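Local coordinates for protein kallikrein-10 (Homo sapiens, PDB 5LPE) that is a zymogen-like secreted serine protease of the kallikrein subfamily, inhibited by zinc, with a tumour-suppressor role in breast and prostate cancer, at residues A[40-45]-A[93-98]. Residues are numbered along the deposited sequence; the frame is centred on the assembly and turned at random.
Sequences LTAAHC and EHDLML. With ZN (zinc ion), chain F.
H44 and D95 meet through a shared zinc ion: H44 ND1 and D95 OD2 each bind the metal at 2.1 Å, and D92 supplies a third ligand. H44 NE2 is hydrogen-bonded to S187 OG, while D95 OD2 accepts a hydrogen bond from S202 OG. Imidazole and carboxylate lie side by side, their planes 44° apart, with A42 CB over one face of the ring, offset toward its rim; a small methyl suits a place hemmed in by imidazole and D95. By similarity H44, D95 and S187 form the catalytic triad of a chymotrypsin-fold protease, H44 following strand 38-41 and D95 preceding strand 97-101, neighbours in the N-terminal barrel. In the resting triad of this family ND1-H normally donates a hydrogen bond to the aspartate; here the zinc bridges the two from one side, H44 ND1 and D95 OD2 3.3 Å apart as fellow ligands, not hydrogen-bonded. T41 pairs antiparallel with M97, T41 N giving a hydrogen bond to M97 O (2.9 Å) and M97 N one to T41 O. M97 shows why a long thioether fits: its CB lies against A43 CA (3.6 Å), CG (anti to the backbone N, chi1 -180°) and SD carry the chain past the strand pairing, and the bend at chi3 (54°) brings CE to T41 CG2, A42 O and C45 CB; V75 of strand 66-75 touches this side chain too. L40 CD1 reaches L98 CD2 on the paired strand and L96 CG just before it, branched leucines packed beneath helix 224-230. Replacing L40 with an alanine would probably leave a gap beside L98, L96 and I227 of that helix.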
loop_
_atom_site.group_PDB
_atom_site.type_symbol
_atom_site.label_atom_id
_atom_site.label_comp_id
_atom_site.label_asym_id
_atom_site.label_seq_id
_atom_site.Cartn_x
_atom_site.Cartn_y
_atom_site.Cartn_z
ATOM N N LEU A 40 2.851 6.647 3.257
ATOM C CA LEU A 40 1.526 6.710 2.677
ATOM C C LEU A 40 0.816 5.389 2.896
ATOM O O LEU A 40 1.406 4.315 2.736
ATOM C CB LEU A 40 1.553 7.033 1.190
ATOM C CG LEU A 40 0.169 7.144 0.528
ATOM C CD1 LEU A 40 -0.218 8.553 0.186
ATOM C CD2 LEU A 40 0.207 6.364 -0.734
ATOM N N THR A 41 -0.462 5.488 3.243
ATOM C CA THR A 41 -1.281 4.336 3.553
ATOM C C THR A 41 -2.739 4.695 3.288
ATOM O O THR A 41 -3.068 5.826 2.920
ATOM C CB THR A 41 -1.053 3.897 5.004
ATOM O OG1 THR A 41 -1.849 2.740 5.292
ATOM C CG2 THR A 41 -1.404 5.016 5.968
ATOM N N ALA A 42 -3.616 3.719 3.498
ATOM C CA ALA A 42 -5.038 3.940 3.298
ATOM C C ALA A 42 -5.593 4.809 4.415
ATOM O O ALA A 42 -5.248 4.633 5.583
ATOM C CB ALA A 42 -5.774 2.605 3.241
ATOM N N ALA A 43 -6.462 5.754 4.047
ATOM C CA ALA A 43 -7.117 6.588 5.051
ATOM C C ALA A 43 -7.880 5.762 6.085
ATOM O O ALA A 43 -7.919 6.142 7.262
ATOM C CB ALA A 43 -8.054 7.586 4.380
ATOM N N HIS A 44 -8.468 4.619 5.690
ATOM C CA HIS A 44 -9.267 3.848 6.648
ATOM C C HIS A 44 -8.437 3.324 7.804
ATOM O O HIS A 44 -9.006 2.753 8.740
ATOM C CB HIS A 44 -9.990 2.668 5.979
ATOM C CG HIS A 44 -9.098 1.513 5.632
ATOM N ND1 HIS A 44 -8.907 1.088 4.334
ATOM C CD2 HIS A 44 -8.356 0.688 6.410
ATOM C CE1 HIS A 44 -8.076 0.061 4.328
ATOM N NE2 HIS A 44 -7.723 -0.199 5.576
ATOM N N CYS A 45 -7.115 3.475 7.736
ATOM C CA CYS A 45 -6.187 3.147 8.810
ATOM C C CYS A 45 -6.015 4.282 9.810
ATOM O O CYS A 45 -5.202 4.156 10.734
ATOM C CB CYS A 45 -4.819 2.795 8.227
ATOM S SG CYS A 45 -4.813 1.493 6.991
ATOM N N GLU A 93 -13.853 5.563 -0.125
ATOM C CA GLU A 93 -13.498 6.120 -1.412
ATOM C C GLU A 93 -12.520 7.274 -1.213
ATOM O O GLU A 93 -12.691 8.093 -0.298
ATOM C CB GLU A 93 -14.769 6.513 -2.176
ATOM C CG GLU A 93 -15.821 5.352 -2.341
ATOM C CD GLU A 93 -15.250 3.918 -2.629
ATOM O OE1 GLU A 93 -15.963 2.926 -2.315
ATOM O OE2 GLU A 93 -14.130 3.759 -3.185
ATOM N N HIS A 94 -11.475 7.300 -2.057
ATOM C CA HIS A 94 -10.301 8.161 -1.883
ATOM C C HIS A 94 -9.555 7.850 -0.585
ATOM O O HIS A 94 -9.084 8.762 0.099
ATOM C CB HIS A 94 -10.655 9.657 -1.905
ATOM C CG HIS A 94 -11.153 10.172 -3.222
ATOM N ND1 HIS A 94 -10.418 10.090 -4.386
ATOM C CD2 HIS A 94 -12.302 10.816 -3.545
ATOM C CE1 HIS A 94 -11.100 10.646 -5.373
ATOM N NE2 HIS A 94 -12.248 11.091 -4.888
ATOM N N ASP A 95 -9.398 6.570 -0.227
ATOM C CA ASP A 95 -8.791 6.327 1.080
ATOM C C ASP A 95 -7.287 6.285 0.874
ATOM O O ASP A 95 -6.713 5.268 0.488
ATOM C CB ASP A 95 -9.327 5.078 1.782
ATOM C CG ASP A 95 -9.253 3.831 0.946
ATOM O OD1 ASP A 95 -9.061 3.944 -0.287
ATOM O OD2 ASP A 95 -9.416 2.732 1.536
ATOM N N LEU A 96 -6.667 7.396 1.251
ATOM C CA LEU A 96 -5.249 7.683 1.186
ATOM C C LEU A 96 -4.957 8.547 2.394
ATOM O O LEU A 96 -5.738 9.438 2.724
ATOM C CB LEU A 96 -4.879 8.439 -0.089
ATOM C CG LEU A 96 -3.953 7.720 -1.053
ATOM C CD1 LEU A 96 -4.500 6.349 -1.334
ATOM C CD2 LEU A 96 -3.824 8.548 -2.312
ATOM N N MET A 97 -3.851 8.278 3.059
ATOM C CA MET A 97 -3.488 9.067 4.223
ATOM C C MET A 97 -1.973 9.176 4.218
ATOM O O MET A 97 -1.274 8.184 3.970
ATOM C CB MET A 97 -4.014 8.406 5.502
ATOM C CG MET A 97 -3.711 9.123 6.775
ATOM S SD MET A 97 -4.332 8.256 8.250
ATOM C CE MET A 97 -3.624 6.631 8.065
ATOM N N LEU A 98 -1.470 10.382 4.449
ATOM C CA LEU A 98 -0.038 10.603 4.535
ATOM C C LEU A 98 0.328 10.730 6.005
ATOM O O LEU A 98 -0.252 11.547 6.732
ATOM C CB LEU A 98 0.389 11.822 3.711
ATOM C CG LEU A 98 0.516 11.411 2.236
ATOM C CD1 LEU A 98 0.456 12.573 1.280
ATOM C CD2 LEU A 98 1.799 10.602 2.024
HETATM ZN ZN ZN F . -10.416 1.717 3.023
#